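Local coordinates for protein Cow rumen GH26 endo-mannanase (Metagenome, PDB 6UEH) that probably hydrolyses internal beta-1,4-mannosidic bonds in mannans such as galactomannan, as a GH26 endo-mannanase that also carries a calcium-binding CBM6-type accessory domain, at residues Thr6-Thr11 and Gly59-Thr64; Ser267-Ala272 and Thr279-Tyr284; Gln158-Ser163 and Asp481-Lys486; Asp386-Val391 and Gly453-Asp458. One frame throughout, in Å; residues are numbered along the deposited sequence.

Interaction 1 of 4, residues Thr6-Thr11 and Gly59-Thr64; sequences TKFPYT and GMYQFT
Phe8 and Tyr61 both turn CG away from their own carbonyl carbon and beside the backbone N (chi1 -55° and -71°), and with these torsions the two rings reach each other between backbones whose CA atoms stay 9.7 Å apart. The pair sits on the CBM6-type beta-sandwich domain, where the loop leading into strand 10-13 passes the start of strand 59-69. The side chains cross at about a right angle, yet the ring planes are inclined by only 38°, an oblique pairing with the centroids 4.7 Å apart. Tyr61 brings CE2 over one face of Phe8, off its centre and 3.4 Å above the ring plane. On the opposite face of Phe8 lies the backbone carbon of Thr6, so that ring is held between its own loop and the strand. Val53 and Val55 of strand 49-55 and Val130 of strand 123-132 add aliphatic packing around Phe8; Val55 also touches Tyr61. Neither ring is deeply buried, and the contact is apolar, with no hydrogen bond from one segment to the other. The cis peptide before Pro9 follows Phe8 directly. At the nearest point Phe8 CZ lies 3.5 Å from Tyr61 CE2, while Tyr61 OH passes 3.8 Å from Phe8 CE2.

Interaction 2 of 4, residues Ser267-Ala272 and Thr279-Tyr284; sequences STFKTA and TKENDY
The loop backbone of Ser267-Ala272 runs past the first turn of helix 280-301, coming nearest at Phe269 and Glu281, whose CA atoms are 6.6 Å apart. Lys270 N donates to Glu281 OE2 at 3.0 Å, fairly straight at 160°, arriving on the anti side of the carboxylate and slightly out of its plane. In Glu281, chi1 (-81°) sets CG over the centre of the Phe269 ring, a CH-pi contact with CG 3.6 Å from the ring centroid, and the bend at chi2 (85°) swings the carboxylate round to Lys270 N. The Phe269 and Glu281 side chains run antiparallel alongside each other, and Tyr284 CD2 adds a looser apolar touch on Phe269 CE2. Lys270 NZ makes no direct salt bridge: it lies 4.8 Å from Glu281 OE2, and one water bridges them, accepting from NZ and donating to OE2. OE2 thus takes two donors, which probably favours the charged carboxylate although Glu281 is buried. Ser267 OG steadies the loop by accepting from Phe269 N at 2.9 Å, an ST turn. At the helix start, Thr279 OG1 accepts from Asn282 N, so the loop packs against an N-capped first turn of a helix in the GH26 TIM-barrel domain.

Interaction 3 of 4, residues Gln158-Ser163 and Asp481-Lys486; sequences QDYLGS and DLPFSK
Tyr160 reaches from helix 152-164, which precedes the first barrel strand, to the C-terminal tail. Beyond CB, CG stands anti to the backbone N (chi1 166°), which directs the ring away from the helix toward Leu482 and Pro483. CD1 and CE1 meet the proline: Pro483 CG lies 3.7 Å from Tyr160 CE1, and Pro483 CD sits over the ring face, 4.2 Å from the centroid and 28° off the normal, a CH-pi contact. Leu482 CD2 lies on that same side of the ring plane, further out toward CE2, CZ (3.8 Å) and the hydroxyl; the leucine side chain crosses the tyrosine at about a right angle. At the tip, Tyr160 OH lies 3.3 Å from Leu482 CD2. The same hydroxyl holds a water in the ring plane, 2.7 Å from OH, and this water donates a weak bond to Asp481 O. Ile477 of strand 476-477, the closing strand of the TIM barrel, touches both Tyr160 and Leu482. The tail is laid against helix 152-164 largely by aliphatic carbon on an aromatic ring, while the hydroxyl reaches the tail backbone only through water, a union that relies on shape more than on direct polar bonds.

Interaction 4 of 4, residues Asp386-Val391 and Gly453-Asp458; sequences DKYNTV and GEFILD
Aromatic packing joins Tyr388 to Phe455: the edge of the tyrosine is directed at the face of the phenylalanine in a T-shaped pair, with centroids 5.5 Å apart and planes at 74°. Tyr388 CE1 stands 3.9 Å above the Phe455 plane, displaced toward the rim, and is likewise 3.9 Å from Phe455 CE1. Both residues set CG beside the backbone N (chi1 -69° and -65°), and the side chains meet across a 9.7 Å separation of their CA atoms. Behind Phe455, on its opposite face, lies Glu454 CG from the same helical turn. Polar bonds act within the segments or with their surroundings. Tyr388 OH is hydrogen-bonded to Glu428 OE1, which fixes the far end of the ring, and Lys387 NZ donates to Asn389 OD1 at 2.9 Å from above the carbonyl plane. Gly453 O accepts from both Ile456 N and Leu457 N as the short helix begins. An acetate ion, probably from the crystallisation liquor, lies about 4 Å from the Tyr388 side chain. The pair lies at the C-terminal ends of the parallel TIM-barrel strands, where active sites of this fold lie, and links strand 382-387, beside strand 423-429, to helix 454-457, whose Ile456 and Leu457 pack on helix 187-196.

Interaction 1 belongs to the CBM6-type domain, whereas interactions 2, 3 and 4 lie on the GH26 side; the centres of interactions 1 and 2 are 55 Å apart, on opposite sides of the chain's centre. Interaction 2 is the buried one and the only one with a direct hydrogen bond across its segments. Interactions 1 and 4 are surface contacts between two aromatic rings, oblique in the first and T-shaped in the second. Interaction 3, partly buried, sets one ring against aliphatic groups. It also joins parts far apart in sequence, and both interactions 2 and 4 are nested in the loop it closes. No two of the four touch or join the same pair of helices, strands or loops.

Interaction 1 of 4, residues Thr6-Thr11 and Gly59-Thr64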
loop_
_atom_site.group_PDB
_atom_site.type_symbol
_atom_site.label_atom_id
_atom_site.label_comp_id
_atom_site.label_asym_id
_atom_site.label_seq_id
_atom_site.Cartn_x
_atom_site.Cartn_y
_atom_site.Cartn_z
ATOM N N THR A 6 6.269 -6.565 -32.816
ATOM C CA THR A 6 7.631 -6.426 -32.328
ATOM C C THR A 6 8.163 -7.745 -31.775
ATOM O O THR A 6 7.449 -8.475 -31.090
ATOM C CB THR A 6 7.710 -5.341 -31.231
ATOM O OG1 THR A 6 7.083 -4.141 -31.698
ATOM C CG2 THR A 6 9.150 -5.047 -30.862
ATOM N N LYS A 7 9.419 -8.045 -32.084
ATOM C CA LYS A 7 10.068 -9.242 -31.570
ATOM C C LYS A 7 10.880 -8.909 -30.323
ATOM O O LYS A 7 11.615 -7.924 -30.297
ATOM C CB LYS A 7 10.960 -9.865 -32.643
ATOM C CG LYS A 7 10.212 -10.274 -33.906
ATOM C CD LYS A 7 9.146 -11.317 -33.601
ATOM C CE LYS A 7 8.423 -11.768 -34.863
ATOM N NZ LYS A 7 7.625 -10.674 -35.483
ATOM N N PHE A 8 10.744 -9.735 -29.289
ATOM C CA PHE A 8 11.410 -9.479 -28.017
ATOM C C PHE A 8 12.484 -10.529 -27.723
ATOM O O PHE A 8 12.304 -11.707 -28.039
ATOM C CB PHE A 8 10.381 -9.425 -26.883
ATOM C CG PHE A 8 9.274 -8.436 -27.124
ATOM C CD1 PHE A 8 9.469 -7.086 -26.886
ATOM C CD2 PHE A 8 8.043 -8.857 -27.604
ATOM C CE1 PHE A 8 8.456 -6.172 -27.117
ATOM C CE2 PHE A 8 7.025 -7.949 -27.836
ATOM C CZ PHE A 8 7.232 -6.605 -27.593
ATOM N N PRO A 9 13.606 -10.108 -27.113
ATOM C CA PRO A 9 13.894 -8.738 -26.664
ATOM C C PRO A 9 14.119 -7.760 -27.815
ATOM O O PRO A 9 14.588 -8.140 -28.886
ATOM C CB PRO A 9 15.171 -8.903 -25.835
ATOM C CG PRO A 9 15.827 -10.110 -26.401
ATOM C CD PRO A 9 14.708 -11.033 -26.796
ATOM N N TYR A 10 13.762 -6.505 -27.579
ATOM C CA TYR A 10 13.809 -5.482 -28.611
ATOM C C TYR A 10 14.714 -4.337 -28.183
ATOM O O TYR A 10 14.455 -3.677 -27.181
ATOM C CB TYR A 10 12.399 -4.970 -28.903
ATOM C CG TYR A 10 12.325 -3.901 -29.964
ATOM C CD1 TYR A 10 12.570 -4.201 -31.296
ATOM C CD2 TYR A 10 11.988 -2.596 -29.635
ATOM C CE1 TYR A 10 12.497 -3.228 -32.270
ATOM C CE2 TYR A 10 11.909 -1.616 -30.604
ATOM C CZ TYR A 10 12.163 -1.939 -31.920
ATOM O OH TYR A 10 12.087 -0.966 -32.889
ATOM N N THR A 11 15.783 -4.116 -28.940
ATOM C CA THR A 11 16.717 -3.039 -28.640
ATOM C C THR A 11 16.864 -2.102 -29.830
ATOM O O THR A 11 17.055 -2.544 -30.963
ATOM C CB THR A 11 18.105 -3.584 -28.248
ATOM O OG1 THR A 11 17.986 -4.403 -27.080
ATOM C CG2 THR A 11 19.069 -2.443 -27.958
ATOM N N GLY A 59 -0.169 -6.723 -22.097
ATOM C CA GLY A 59 0.852 -7.417 -21.331
ATOM C C GLY A 59 1.823 -6.466 -20.661
ATOM O O GLY A 59 1.816 -5.266 -20.932
ATOM N N MET A 60 2.662 -7.006 -19.783
ATOM C CA MET A 60 3.642 -6.200 -19.062
ATOM C C MET A 60 5.029 -6.366 -19.667
ATOM O O MET A 60 5.430 -7.472 -20.033
ATOM C CB MET A 60 3.665 -6.573 -17.579
ATOM C CG MET A 60 2.355 -6.306 -16.856
ATOM S SD MET A 60 1.929 -4.553 -16.836
ATOM C CE MET A 60 3.134 -3.918 -15.677
ATOM N N TYR A 61 5.760 -5.261 -19.766
ATOM C CA TYR A 61 7.065 -5.268 -20.416
ATOM C C TYR A 61 8.105 -4.475 -19.629
ATOM O O TYR A 61 7.801 -3.436 -19.043
ATOM C CB TYR A 61 6.937 -4.724 -21.842
ATOM C CG TYR A 61 6.215 -5.676 -22.767
ATOM C CD1 TYR A 61 4.827 -5.690 -22.840
ATOM C CD2 TYR A 61 6.921 -6.577 -23.551
ATOM C CE1 TYR A 61 4.164 -6.569 -23.674
ATOM C CE2 TYR A 61 6.268 -7.461 -24.389
ATOM C CZ TYR A 61 4.890 -7.454 -24.447
ATOM O OH TYR A 61 4.239 -8.332 -25.280
ATOM N N GLN A 62 9.332 -4.988 -19.614
ATOM C CA GLN A 62 10.433 -4.362 -18.896
ATOM C C GLN A 62 11.163 -3.350 -19.775
ATOM O O GLN A 62 11.539 -3.651 -20.911
ATOM C CB GLN A 62 11.411 -5.429 -18.397
ATOM C CG GLN A 62 12.702 -4.874 -17.813
ATOM C CD GLN A 62 12.480 -4.120 -16.520
ATOM O OE1 GLN A 62 11.777 -4.592 -15.627
ATOM N NE2 GLN A 62 13.079 -2.938 -16.413
ATOM N N PHE A 63 11.363 -2.149 -19.243
ATOM C CA PHE A 63 12.027 -1.086 -19.987
ATOM C C PHE A 63 13.379 -0.745 -19.373
ATOM O O PHE A 63 13.475 -0.412 -18.192
ATOM C CB PHE A 63 11.137 0.156 -20.050
ATOM C CG PHE A 63 9.868 -0.059 -20.820
ATOM C CD1 PHE A 63 8.766 -0.647 -20.218
ATOM C CD2 PHE A 63 9.782 0.308 -22.152
ATOM C CE1 PHE A 63 7.602 -0.858 -20.927
ATOM C CE2 PHE A 63 8.620 0.101 -22.866
ATOM C CZ PHE A 63 7.527 -0.481 -22.254
ATOM N N THR A 64 14.422 -0.841 -20.188
ATOM C CA THR A 64 15.778 -0.546 -19.751
ATOM C C THR A 64 16.464 0.303 -20.817
ATOM O O THR A 64 16.136 0.207 -21.999
ATOM C CB THR A 64 16.581 -1.838 -19.499
ATOM O OG1 THR A 64 15.782 -2.756 -18.743
ATOM C CG2 THR A 64 17.869 -1.548 -18.736
#

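Interaction 2 of 4, residues Ser267-Ala272 and Thr279-Tyr284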
loop_
_atom_site.group_PDB
_atom_site.type_symbol
_atom_site.label_atom_id
_atom_site.label_comp_id
_atom_site.label_asym_id
_atom_site.label_seq_id
_atom_site.Cartn_x
_atom_site.Cartn_y
_atom_site.Cartn_z
ATOM N N SER A 267 -4.966 18.160 18.992
ATOM C CA SER A 267 -4.897 18.079 20.449
ATOM C C SER A 267 -3.615 18.686 21.011
ATOM O O SER A 267 -2.616 18.813 20.306
ATOM C CB SER A 267 -5.014 16.623 20.905
ATOM O OG SER A 267 -4.843 16.517 22.308
ATOM N N THR A 268 -3.655 19.057 22.289
ATOM C CA THR A 268 -2.471 19.551 22.984
ATOM C C THR A 268 -1.659 18.384 23.548
ATOM O O THR A 268 -0.597 18.575 24.141
ATOM C CB THR A 268 -2.844 20.520 24.117
ATOM O OG1 THR A 268 -3.786 19.889 24.994
ATOM C CG2 THR A 268 -3.464 21.788 23.544
ATOM N N PHE A 269 -2.185 17.177 23.364
ATOM C CA PHE A 269 -1.469 15.940 23.662
ATOM C C PHE A 269 -0.131 15.932 22.923
ATOM O O PHE A 269 -0.094 15.994 21.694
ATOM C CB PHE A 269 -2.332 14.736 23.256
ATOM C CG PHE A 269 -1.759 13.394 23.630
ATOM C CD1 PHE A 269 -0.870 12.742 22.790
ATOM C CD2 PHE A 269 -2.156 12.759 24.796
ATOM C CE1 PHE A 269 -0.361 11.494 23.120
ATOM C CE2 PHE A 269 -1.654 11.510 25.134
ATOM C CZ PHE A 269 -0.755 10.878 24.296
ATOM N N LYS A 270 0.964 15.879 23.674
ATOM C CA LYS A 270 2.295 15.849 23.074
ATOM C C LYS A 270 2.638 14.436 22.609
ATOM O O LYS A 270 2.953 13.566 23.421
ATOM C CB LYS A 270 3.348 16.359 24.061
ATOM C CG LYS A 270 3.219 17.839 24.389
ATOM C CD LYS A 270 4.367 18.317 25.268
ATOM C CE LYS A 270 4.242 19.799 25.583
ATOM N NZ LYS A 270 2.963 20.115 26.279
ATOM N N THR A 271 2.570 14.223 21.298
ATOM C CA THR A 271 2.739 12.894 20.712
ATOM C C THR A 271 4.037 12.208 21.140
ATOM O O THR A 271 4.030 11.041 21.532
ATOM C CB THR A 271 2.694 12.963 19.171
ATOM O OG1 THR A 271 1.373 13.319 18.749
ATOM C CG2 THR A 271 3.069 11.621 18.558
ATOM N N ALA A 272 5.144 12.941 21.076
ATOM C CA ALA A 272 6.454 12.378 21.393
ATOM C C ALA A 272 6.549 11.906 22.844
ATOM O O ALA A 272 7.335 11.016 23.161
ATOM C CB ALA A 272 7.549 13.396 21.099
ATOM N N THR A 279 5.312 10.984 32.187
ATOM C CA THR A 279 4.433 11.984 31.595
ATOM C C THR A 279 2.985 11.510 31.586
ATOM O O THR A 279 2.720 10.308 31.563
ATOM C CB THR A 279 4.848 12.323 30.148
ATOM O OG1 THR A 279 4.565 11.207 29.291
ATOM C CG2 THR A 279 6.328 12.655 30.081
ATOM N N LYS A 280 2.054 12.457 31.595
ATOM C CA LYS A 280 0.633 12.132 31.529
ATOM C C LYS A 280 0.289 11.502 30.181
ATOM O O LYS A 280 -0.601 10.655 30.094
ATOM C CB LYS A 280 -0.219 13.381 31.772
ATOM C CG LYS A 280 -1.713 13.104 31.880
ATOM C CD LYS A 280 -2.466 14.325 32.380
ATOM C CE LYS A 280 -2.291 15.511 31.447
ATOM N NZ LYS A 280 -2.920 16.741 32.003
ATOM N N GLU A 281 1.001 11.919 29.135
ATOM C CA GLU A 281 0.848 11.318 27.816
ATOM C C GLU A 281 1.133 9.823 27.878
ATOM O O GLU A 281 0.384 9.011 27.334
ATOM C CB GLU A 281 1.778 11.984 26.797
ATOM C CG GLU A 281 1.265 13.300 26.220
ATOM C CD GLU A 281 1.590 14.499 27.086
ATOM O OE1 GLU A 281 2.085 14.309 28.219
ATOM O OE2 GLU A 281 1.352 15.638 26.629
ATOM N N ASN A 282 2.221 9.467 28.555
ATOM C CA ASN A 282 2.618 8.072 28.686
ATOM C C ASN A 282 1.637 7.278 29.540
ATOM O O ASN A 282 1.330 6.125 29.235
ATOM C CB ASN A 282 4.024 7.977 29.278
ATOM C CG ASN A 282 4.500 6.547 29.425
ATOM O OD1 ASN A 282 4.660 6.046 30.538
ATOM N ND2 ASN A 282 4.725 5.878 28.299
ATOM N N ASP A 283 1.150 7.899 30.612
ATOM C CA ASP A 283 0.183 7.254 31.491
ATOM C C ASP A 283 -1.126 6.968 30.758
ATOM O O ASP A 283 -1.703 5.889 30.912
ATOM C CB ASP A 283 -0.085 8.114 32.728
ATOM C CG ASP A 283 1.055 8.074 33.732
ATOM O OD1 ASP A 283 1.891 7.146 33.659
ATOM O OD2 ASP A 283 1.105 8.965 34.603
ATOM N N TYR A 284 -1.594 7.929 29.964
ATOM C CA TYR A 284 -2.811 7.713 29.184
ATOM C C TYR A 284 -2.601 6.631 28.135
ATOM O O TYR A 284 -3.421 5.722 27.998
ATOM C CB TYR A 284 -3.288 8.994 28.491
ATOM C CG TYR A 284 -4.456 8.708 27.575
ATOM C CD1 TYR A 284 -5.723 8.474 28.095
ATOM C CD2 TYR A 284 -4.286 8.623 26.198
ATOM C CE1 TYR A 284 -6.792 8.186 27.273
ATOM C CE2 TYR A 284 -5.353 8.335 25.363
ATOM C CZ TYR A 284 -6.602 8.118 25.907
ATOM O OH TYR A 284 -7.669 7.828 25.085
HETATM O O HOH W 1 1.629 18.181 27.431
#

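Interaction 3 of 4, residues Gln158-Ser163 and Asp481-Lys486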
loop_
_atom_site.group_PDB
_atom_site.type_symbol
_atom_site.label_atom_id
_atom_site.label_comp_id
_atom_site.label_asym_id
_atom_site.label_seq_id
_atom_site.Cartn_x
_atom_site.Cartn_y
_atom_site.Cartn_z
ATOM N N GLN A 158 -0.689 -16.695 8.544
ATOM C CA GLN A 158 0.304 -15.995 7.736
ATOM C C GLN A 158 0.820 -16.876 6.602
ATOM O O GLN A 158 1.050 -16.400 5.487
ATOM C CB GLN A 158 1.471 -15.519 8.607
ATOM C CG GLN A 158 2.523 -14.692 7.866
ATOM C CD GLN A 158 2.099 -13.245 7.636
ATOM O OE1 GLN A 158 0.913 -12.942 7.510
ATOM N NE2 GLN A 158 3.077 -12.346 7.585
ATOM N N ASP A 159 0.991 -18.163 6.883
ATOM C CA ASP A 159 1.462 -19.096 5.867
ATOM C C ASP A 159 0.408 -19.316 4.791
ATOM O O ASP A 159 0.742 -19.438 3.614
ATOM C CB ASP A 159 1.868 -20.428 6.500
ATOM C CG ASP A 159 3.246 -20.372 7.119
ATOM O OD1 ASP A 159 4.085 -19.583 6.632
ATOM O OD2 ASP A 159 3.493 -21.111 8.092
ATOM N N TYR A 160 -0.862 -19.365 5.188
ATOM C CA TYR A 160 -1.939 -19.465 4.208
ATOM C C TYR A 160 -1.931 -18.255 3.282
ATOM O O TYR A 160 -2.081 -18.391 2.066
ATOM C CB TYR A 160 -3.310 -19.578 4.874
ATOM C CG TYR A 160 -4.429 -19.344 3.881
ATOM C CD1 TYR A 160 -4.806 -20.339 2.987
ATOM C CD2 TYR A 160 -5.085 -18.117 3.812
ATOM C CE1 TYR A 160 -5.811 -20.127 2.066
ATOM C CE2 TYR A 160 -6.092 -17.897 2.890
ATOM C CZ TYR A 160 -6.452 -18.905 2.020
ATOM O OH TYR A 160 -7.455 -18.694 1.102
ATOM N N LEU A 161 -1.777 -17.072 3.869
ATOM C CA LEU A 161 -1.713 -15.834 3.100
ATOM C C LEU A 161 -0.554 -15.876 2.111
ATOM O O LEU A 161 -0.699 -15.487 0.954
ATOM C CB LEU A 161 -1.569 -14.625 4.027
ATOM C CG LEU A 161 -2.702 -14.414 5.034
ATOM C CD1 LEU A 161 -2.398 -13.251 5.974
ATOM C CD2 LEU A 161 -4.024 -14.197 4.313
ATOM N N GLY A 162 0.594 -16.358 2.575
ATOM C CA GLY A 162 1.759 -16.492 1.722
ATOM C C GLY A 162 1.528 -17.475 0.590
ATOM O O GLY A 162 2.146 -17.370 -0.469
ATOM N N SER A 163 0.626 -18.429 0.809
ATOM C CA SER A 163 0.386 -19.486 -0.168
ATOM C C SER A 163 -0.447 -18.996 -1.347
ATOM O O SER A 163 -0.444 -19.611 -2.410
ATOM C CB SER A 163 -0.303 -20.687 0.493
ATOM O OG SER A 163 -1.679 -20.435 0.720
ATOM N N ASP A 481 -14.020 -19.984 0.021
ATOM C CA ASP A 481 -12.761 -20.532 -0.486
ATOM C C ASP A 481 -11.754 -20.830 0.622
ATOM O O ASP A 481 -10.769 -21.536 0.400
ATOM C CB ASP A 481 -12.125 -19.569 -1.496
ATOM C CG ASP A 481 -13.022 -19.282 -2.686
ATOM O OD1 ASP A 481 -13.776 -20.187 -3.107
ATOM O OD2 ASP A 481 -12.966 -18.147 -3.205
ATOM N N LEU A 482 -11.992 -20.282 1.810
ATOM C CA LEU A 482 -11.058 -20.427 2.919
ATOM C C LEU A 482 -11.054 -21.855 3.466
ATOM O O LEU A 482 -12.055 -22.562 3.378
ATOM C CB LEU A 482 -11.395 -19.434 4.033
ATOM C CG LEU A 482 -11.274 -17.952 3.668
ATOM C CD1 LEU A 482 -11.537 -17.082 4.889
ATOM C CD2 LEU A 482 -9.905 -17.644 3.069
ATOM N N PRO A 483 -9.915 -22.290 4.025
ATOM C CA PRO A 483 -9.811 -23.656 4.551
ATOM C C PRO A 483 -10.493 -23.838 5.905
ATOM O O PRO A 483 -10.993 -24.925 6.196
ATOM C CB PRO A 483 -8.295 -23.871 4.688
ATOM C CG PRO A 483 -7.650 -22.730 3.943
ATOM C CD PRO A 483 -8.616 -21.599 4.037
ATOM N N PHE A 484 -10.512 -22.783 6.714
ATOM C CA PHE A 484 -10.914 -22.885 8.116
ATOM C C PHE A 484 -12.354 -23.354 8.300
ATOM O O PHE A 484 -13.211 -23.129 7.447
ATOM C CB PHE A 484 -10.704 -21.538 8.812
ATOM C CG PHE A 484 -9.280 -21.049 8.760
ATOM C CD1 PHE A 484 -8.349 -21.480 9.692
ATOM C CD2 PHE A 484 -8.871 -20.169 7.768
ATOM C CE1 PHE A 484 -7.035 -21.036 9.643
ATOM C CE2 PHE A 484 -7.558 -19.724 7.714
ATOM C CZ PHE A 484 -6.640 -20.159 8.651
ATOM N N SER A 485 -12.608 -24.006 9.432
ATOM C CA SER A 485 -13.903 -24.624 9.697
ATOM C C SER A 485 -14.980 -23.596 10.025
ATOM O O SER A 485 -14.725 -22.604 10.708
ATOM C CB SER A 485 -13.786 -25.632 10.843
ATOM O OG SER A 485 -13.434 -24.989 12.055
ATOM N N LYS A 486 -16.191 -23.851 9.539
ATOM C CA LYS A 486 -17.316 -22.953 9.762
ATOM C C LYS A 486 -18.288 -23.550 10.775
ATOM O O LYS A 486 -18.720 -24.695 10.634
ATOM C CB LYS A 486 -18.042 -22.655 8.448
ATOM C CG LYS A 486 -17.119 -22.458 7.257
ATOM C CD LYS A 486 -16.996 -23.740 6.444
ATOM C CE LYS A 486 -15.887 -23.634 5.416
ATOM N NZ LYS A 486 -15.687 -24.900 4.666
HETATM O O HOH W 2 -7.716 -20.704 -0.620
#

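Interaction 4 of 4, residues Asp386-Val391 and Gly453-Asp458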
loop_
_atom_site.group_PDB
_atom_site.type_symbol
_atom_site.label_atom_id
_atom_site.label_comp_id
_atom_site.label_asym_id
_atom_site.label_seq_id
_atom_site.Cartn_x
_atom_site.Cartn_y
_atom_site.Cartn_z
ATOM N N ASP A 386 -3.522 2.162 1.970
ATOM C CA ASP A 386 -4.891 2.655 1.975
ATOM C C ASP A 386 -5.126 3.526 0.749
ATOM O O ASP A 386 -4.657 4.664 0.678
ATOM C CB ASP A 386 -5.178 3.417 3.268
ATOM C CG ASP A 386 -5.229 2.499 4.476
ATOM O OD1 ASP A 386 -4.820 1.324 4.357
ATOM O OD2 ASP A 386 -5.681 2.944 5.545
ATOM N N LYS A 387 -5.850 2.972 -0.218
ATOM C CA LYS A 387 -5.987 3.581 -1.535
ATOM C C LYS A 387 -7.322 4.286 -1.726
ATOM O O LYS A 387 -8.335 3.653 -2.026
ATOM C CB LYS A 387 -5.815 2.523 -2.625
ATOM C CG LYS A 387 -5.928 3.072 -4.041
ATOM C CD LYS A 387 -6.301 1.980 -5.025
ATOM C CE LYS A 387 -7.672 1.406 -4.709
ATOM N NZ LYS A 387 -8.738 2.450 -4.773
ATOM N N TYR A 388 -7.319 5.602 -1.561
ATOM C CA TYR A 388 -8.504 6.400 -1.833
ATOM C C TYR A 388 -8.230 7.311 -3.020
ATOM O O TYR A 388 -7.663 8.390 -2.865
ATOM C CB TYR A 388 -8.907 7.206 -0.598
ATOM C CG TYR A 388 -9.430 6.347 0.534
ATOM C CD1 TYR A 388 -10.774 6.007 0.603
ATOM C CD2 TYR A 388 -8.581 5.876 1.528
ATOM C CE1 TYR A 388 -11.263 5.224 1.632
ATOM C CE2 TYR A 388 -9.063 5.089 2.565
ATOM C CZ TYR A 388 -10.406 4.765 2.609
ATOM O OH TYR A 388 -10.900 3.986 3.633
ATOM N N ASN A 389 -8.621 6.864 -4.209
ATOM C CA ASN A 389 -8.280 7.583 -5.427
ATOM C C ASN A 389 -9.478 7.939 -6.302
ATOM O O ASN A 389 -9.338 8.077 -7.515
ATOM C CB ASN A 389 -7.271 6.768 -6.250
ATOM C CG ASN A 389 -7.760 5.361 -6.562
ATOM O OD1 ASN A 389 -8.868 4.972 -6.194
ATOM N ND2 ASN A 389 -6.927 4.592 -7.253
ATOM N N THR A 390 -10.651 8.097 -5.696
ATOM C CA THR A 390 -11.826 8.517 -6.457
ATOM C C THR A 390 -11.988 10.030 -6.437
ATOM O O THR A 390 -12.681 10.599 -7.278
ATOM C CB THR A 390 -13.122 7.879 -5.924
ATOM O OG1 THR A 390 -13.289 8.210 -4.539
ATOM C CG2 THR A 390 -13.077 6.369 -6.086
ATOM N N VAL A 391 -11.350 10.677 -5.466
ATOM C CA VAL A 391 -11.428 12.128 -5.340
ATOM C C VAL A 391 -10.038 12.734 -5.489
ATOM O O VAL A 391 -9.717 13.325 -6.520
ATOM C CB VAL A 391 -12.040 12.552 -3.987
ATOM C CG1 VAL A 391 -12.227 14.062 -3.937
ATOM C CG2 VAL A 391 -13.369 11.842 -3.762
ATOM N N GLY A 453 -20.047 1.871 4.927
ATOM C CA GLY A 453 -20.940 2.882 4.391
ATOM C C GLY A 453 -20.842 3.040 2.885
ATOM O O GLY A 453 -20.810 2.056 2.147
ATOM N N GLU A 454 -20.776 4.291 2.438
ATOM C CA GLU A 454 -20.843 4.627 1.018
ATOM C C GLU A 454 -19.736 4.002 0.172
ATOM O O GLU A 454 -19.878 3.874 -1.042
ATOM C CB GLU A 454 -20.802 6.146 0.837
ATOM C CG GLU A 454 -19.432 6.764 1.095
ATOM C CD GLU A 454 -19.310 8.171 0.541
ATOM O OE1 GLU A 454 -18.357 8.429 -0.228
ATOM O OE2 GLU A 454 -20.165 9.019 0.875
ATOM N N PHE A 455 -18.631 3.624 0.800
ATOM C CA PHE A 455 -17.480 3.157 0.036
ATOM C C PHE A 455 -17.723 1.780 -0.574
ATOM O O PHE A 455 -17.060 1.397 -1.539
ATOM C CB PHE A 455 -16.231 3.161 0.915
ATOM C CG PHE A 455 -15.824 4.537 1.358
ATOM C CD1 PHE A 455 -15.163 5.391 0.488
ATOM C CD2 PHE A 455 -16.125 4.988 2.632
ATOM C CE1 PHE A 455 -14.798 6.668 0.887
ATOM C CE2 PHE A 455 -15.761 6.264 3.039
ATOM C CZ PHE A 455 -15.097 7.103 2.164
ATOM N N ILE A 456 -18.693 1.050 -0.031
ATOM C CA ILE A 456 -19.103 -0.222 -0.615
ATOM C C ILE A 456 -20.544 -0.144 -1.127
ATOM O O ILE A 456 -20.888 -0.765 -2.132
ATOM C CB ILE A 456 -18.960 -1.389 0.397
ATOM C CG1 ILE A 456 -19.385 -2.719 -0.235
ATOM C CG2 ILE A 456 -19.756 -1.116 1.666
ATOM C CD1 ILE A 456 -18.561 -3.114 -1.444
ATOM N N LEU A 457 -21.375 0.647 -0.453
ATOM C CA LEU A 457 -22.803 0.699 -0.756
ATOM C C LEU A 457 -23.159 1.645 -1.905
ATOM O O LEU A 457 -24.229 1.518 -2.503
ATOM C CB LEU A 457 -23.587 1.106 0.493
ATOM C CG LEU A 457 -23.449 0.222 1.733
ATOM C CD1 LEU A 457 -24.239 0.822 2.885
ATOM C CD2 LEU A 457 -23.911 -1.196 1.446
ATOM N N ASP A 458 -22.279 2.597 -2.203
ATOM C CA ASP A 458 -22.546 3.585 -3.247
ATOM C C ASP A 458 -21.797 3.225 -4.526
ATOM O O ASP A 458 -20.581 3.031 -4.510
ATOM C CB ASP A 458 -22.153 4.988 -2.771
ATOM C CG ASP A 458 -22.771 6.096 -3.609
ATOM O OD1 ASP A 458 -22.872 5.946 -4.845
ATOM O OD2 ASP A 458 -23.155 7.128 -3.020
#